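Local coordinates for protein thioesterase superfamily (Jannaschia sp., PDB 2OAF) that probably hydrolyses thioesters, using a hotdog fold, at residues D48-E53 and C92-T97. Residues are numbered along the deposited sequence; the frame is centred on the assembly and turned at random.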
ATOM      1  N   ASP B  48      -1.373 -10.114  13.229  1.00 29.54           N
ATOM      2  CA  ASP B  48      -1.651  -9.003  14.139  1.00 30.44           C
ATOM      3  C   ASP B  48      -2.961  -9.242  14.911  1.00 29.56           C
ATOM      4  O   ASP B  48      -3.021  -8.989  16.120  1.00 29.14           O
ATOM      5  CB  ASP B  48      -1.714  -7.680  13.368  1.00 31.60           C
ATOM      6  CG  ASP B  48      -2.082  -6.515  14.252  1.00 33.39           C
ATOM      7  OD1 ASP B  48      -1.193  -5.943  14.900  1.00 27.85           O
ATOM      8  OD2 ASP B  48      -3.271  -6.194  14.321  1.00 31.71           O
ATOM      9  N   ALA B  49      -3.996  -9.739  14.220  1.00 29.37           N
ATOM     10  CA  ALA B  49      -5.282 -10.055  14.857  1.00 30.05           C
ATOM     11  C   ALA B  49      -5.174 -11.232  15.838  1.00 29.67           C
ATOM     12  O   ALA B  49      -5.912 -11.307  16.819  1.00 28.32           O
ATOM     13  CB  ALA B  49      -6.409 -10.324  13.783  1.00 28.72           C
ATOM     14  N   TRP B  50      -4.270 -12.163  15.552  1.00 29.05           N
ATOM     15  CA  TRP B  50      -4.023 -13.300  16.466  1.00 30.48           C
ATOM     16  C   TRP B  50      -3.493 -12.752  17.785  1.00 28.61           C
ATOM     17  O   TRP B  50      -3.955 -13.101  18.847  1.00 28.21           O
ATOM     18  CB  TRP B  50      -3.053 -14.323  15.851  1.00 30.00           C
ATOM     19  CG  TRP B  50      -2.877 -15.564  16.646  1.00 27.40           C
ATOM     20  CD1 TRP B  50      -3.515 -16.769  16.452  1.00 26.66           C
ATOM     21  CD2 TRP B  50      -1.995 -15.753  17.772  1.00 25.46           C
ATOM     22  NE1 TRP B  50      -3.078 -17.691  17.402  1.00 28.28           N
ATOM     23  CE2 TRP B  50      -2.164 -17.085  18.225  1.00 25.22           C
ATOM     24  CE3 TRP B  50      -1.090 -14.934  18.435  1.00 26.81           C
ATOM     25  CZ2 TRP B  50      -1.480 -17.581  19.294  1.00 26.74           C
ATOM     26  CZ3 TRP B  50      -0.379 -15.456  19.528  1.00 28.37           C
ATOM     27  CH2 TRP B  50      -0.582 -16.742  19.937  1.00 30.32           C
ATOM     28  N   TRP B  51      -2.525 -11.858  17.701  1.00 30.33           N
ATOM     29  CA  TRP B  51      -1.992 -11.226  18.905  1.00 31.56           C
ATOM     30  C   TRP B  51      -3.058 -10.466  19.669  1.00 32.08           C
ATOM     31  O   TRP B  51      -3.080 -10.502  20.878  1.00 33.14           O
ATOM     32  CB  TRP B  51      -0.824 -10.290  18.556  1.00 30.32           C
ATOM     33  CG  TRP B  51       0.403 -11.000  18.193  1.00 29.70           C
ATOM     34  CD1 TRP B  51       0.927 -11.129  16.960  1.00 31.56           C
ATOM     35  CD2 TRP B  51       1.286 -11.681  19.083  1.00 34.23           C
ATOM     36  NE1 TRP B  51       2.092 -11.835  17.005  1.00 31.37           N
ATOM     37  CE2 TRP B  51       2.336 -12.203  18.300  1.00 32.02           C
ATOM     38  CE3 TRP B  51       1.287 -11.904  20.458  1.00 33.04           C
ATOM     39  CZ2 TRP B  51       3.396 -12.934  18.844  1.00 33.30           C
ATOM     40  CZ3 TRP B  51       2.354 -12.648  21.011  1.00 37.25           C
ATOM     41  CH2 TRP B  51       3.391 -13.150  20.190  1.00 30.14           C
ATOM     42  N   SER B  52      -3.919  -9.741  18.973  1.00 33.04           N
ATOM     43  CA  SER B  52      -5.022  -9.050  19.647  1.00 33.22           C
ATOM     44  C   SER B  52      -5.914 -10.028  20.401  1.00 34.82           C
ATOM     45  O   SER B  52      -6.337  -9.759  21.495  1.00 36.01           O
ATOM     46  CB  SER B  52      -5.879  -8.279  18.649  1.00 31.31           C
ATOM     47  OG  SER B  52      -5.180  -7.149  18.206  1.00 34.29           O
ATOM     48  N   GLU B  53      -6.200 -11.162  19.781  1.00 32.69           N
ATOM     49  CA  GLU B  53      -7.097 -12.133  20.356  1.00 34.06           C
ATOM     50  C   GLU B  53      -6.508 -12.784  21.614  1.00 34.16           C
ATOM     51  O   GLU B  53      -7.204 -12.951  22.610  1.00 34.09           O
ATOM     52  CB  GLU B  53      -7.407 -13.209  19.299  1.00 34.56           C
ATOM     53  CG  GLU B  53      -8.362 -14.286  19.744  1.00 36.77           C
ATOM     54  CD  GLU B  53      -9.761 -13.772  20.026  1.00 43.65           C
ATOM     55  OE1 GLU B  53     -10.148 -12.710  19.469  1.00 47.54           O
ATOM     56  OE2 GLU B  53     -10.466 -14.456  20.811  1.00 50.65           O
ATOM     57  N   CYS B  92      -8.778 -15.830   6.973  1.00 28.58           N
ATOM     58  CA  CYS B  92      -7.392 -16.149   7.234  1.00 27.71           C
ATOM     59  C   CYS B  92      -7.298 -16.991   8.481  1.00 29.37           C
ATOM     60  O   CYS B  92      -7.372 -16.496   9.585  1.00 28.54           O
ATOM     61  CB  CYS B  92      -6.570 -14.886   7.355  1.00 29.28           C
ATOM     62  SG  CYS B  92      -6.512 -13.922   5.822  1.00 32.68           S
ATOM     63  N   HIS B  93      -7.119 -18.290   8.276  1.00 30.78           N
ATOM     64  CA  HIS B  93      -6.970 -19.260   9.370  1.00 29.00           C
ATOM     65  C   HIS B  93      -5.523 -19.182   9.843  1.00 30.25           C
ATOM     66  O   HIS B  93      -4.592 -19.451   9.070  1.00 29.30           O
ATOM     67  CB  HIS B  93      -7.264 -20.690   8.896  1.00 29.10           C
ATOM     68  CG  HIS B  93      -8.651 -20.895   8.376  1.00 30.82           C
ATOM     69  ND1 HIS B  93      -9.559 -21.733   8.991  1.00 32.20           N
ATOM     70  CD2 HIS B  93      -9.288 -20.371   7.301  1.00 32.77           C
ATOM     71  CE1 HIS B  93     -10.688 -21.730   8.306  1.00 34.62           C
ATOM     72  NE2 HIS B  93     -10.556 -20.905   7.281  1.00 31.24           N
ATOM     73  N   THR B  94      -5.328 -18.832  11.108  1.00 29.12           N
ATOM     74  CA  THR B  94      -4.024 -18.385  11.587  1.00 30.19           C
ATOM     75  C   THR B  94      -3.664 -19.106  12.870  1.00 30.61           C
ATOM     76  O   THR B  94      -4.476 -19.189  13.806  1.00 28.00           O
ATOM     77  CB  THR B  94      -4.068 -16.867  11.858  1.00 28.76           C
ATOM     78  OG1 THR B  94      -4.545 -16.234  10.678  1.00 35.72           O
ATOM     79  CG2 THR B  94      -2.682 -16.303  12.213  1.00 31.67           C
ATOM     80  N   TRP B  95      -2.446 -19.622  12.932  1.00 28.58           N
ATOM     81  CA  TRP B  95      -2.000 -20.271  14.152  1.00 29.03           C
ATOM     82  C   TRP B  95      -0.485 -20.362  14.220  1.00 28.51           C
ATOM     83  O   TRP B  95       0.170 -20.355  13.190  1.00 29.59           O
ATOM     84  CB  TRP B  95      -2.604 -21.687  14.254  1.00 28.73           C
ATOM     85  CG  TRP B  95      -2.044 -22.662  13.281  1.00 27.81           C
ATOM     86  CD1 TRP B  95      -1.109 -23.606  13.539  1.00 30.26           C
ATOM     87  CD2 TRP B  95      -2.366 -22.784  11.879  1.00 27.43           C
ATOM     88  NE1 TRP B  95      -0.838 -24.326  12.399  1.00 29.64           N
ATOM     89  CE2 TRP B  95      -1.583 -23.839  11.364  1.00 31.96           C
ATOM     90  CE3 TRP B  95      -3.219 -22.093  11.012  1.00 29.87           C
ATOM     91  CZ2 TRP B  95      -1.638 -24.242  10.027  1.00 28.70           C
ATOM     92  CZ3 TRP B  95      -3.287 -22.503   9.673  1.00 30.78           C
ATOM     93  CH2 TRP B  95      -2.484 -23.561   9.197  1.00 34.30           C
ATOM     94  N   PRO B  96       0.059 -20.487  15.444  1.00 28.93           N
ATOM     95  CA  PRO B  96       1.485 -20.728  15.608  1.00 28.47           C
ATOM     96  C   PRO B  96       1.792 -22.194  15.401  1.00 30.07           C
ATOM     97  O   PRO B  96       1.207 -23.053  16.066  1.00 30.44           O
ATOM     98  CB  PRO B  96       1.742 -20.357  17.057  1.00 28.87           C
ATOM     99  CG  PRO B  96       0.429 -20.616  17.741  1.00 27.24           C
ATOM    100  CD  PRO B  96      -0.635 -20.366  16.743  1.00 28.44           C
ATOM    101  N   THR B  97       2.720 -22.464  14.500  1.00 27.37           N
ATOM    102  CA  THR B  97       3.100 -23.811  14.168  1.00 28.92           C
ATOM    103  C   THR B  97       4.312 -24.260  14.995  1.00 30.69           C
ATOM    104  O   THR B  97       4.528 -25.457  15.200  1.00 29.51           O
ATOM    105  CB  THR B  97       3.310 -23.963  12.625  1.00 29.00           C
ATOM    106  OG1 THR B  97       3.318 -25.352  12.271  1.00 35.95           O
ATOM    107  CG2 THR B  97       4.588 -23.265  12.115  1.00 29.78           C
TER
HETATM  108  O   HOH W   1      -4.558 -20.219  16.942  1.00 38.08           O
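With CG of Trp50 anti to the backbone N (chi1 -173°), the indole reaches from helix 39-54 to strand 90-99, where CG2 of Thr94, anti to its own backbone N, points back at the tryptophan. This is the core of the hotdog fold, whose antiparallel sheet curls around a long central helix; the short segments cross at 71°, their axes 8.9 Å apart. A flat, wide residue suits the helix-strand interface, since one indole spans three successive strand residues. Trp50 CB lies 4.2 Å from Thr94 CG2. Trp50 CD1 is 3.7 Å from the Thr94 carbonyl O. Trp50 NE1, CE2 and CZ2 meet Pro96 obliquely, with NE1 3.7 Å from Pro96 CD and CZ2 also near Pro96 CG. The proline ring, roughly perpendicular to the indole, offers a rigid apolar surface and needs no backbone N-H partner. Threonine fits a buried strand because its methyl packs on the helix while its hydroxyl is satisfied within the strand: Thr94 OG1 donates to Cys92 O at 3.0 Å, from well above the carbonyl plane. Trp95 turns to the other side of the strand, where its NE1 hydrogen-bonds to Gln10 OE1. Phe106 meets the Trp50 ring edge-to-face, and Ile145 of helix 139-145 touches both Trp50 and Pro96. A water in the ring plane, 3.0 Å from Trp50 NE1, accepts the indole N-H and donates a weak 3.3 Å bond to Thr94 O.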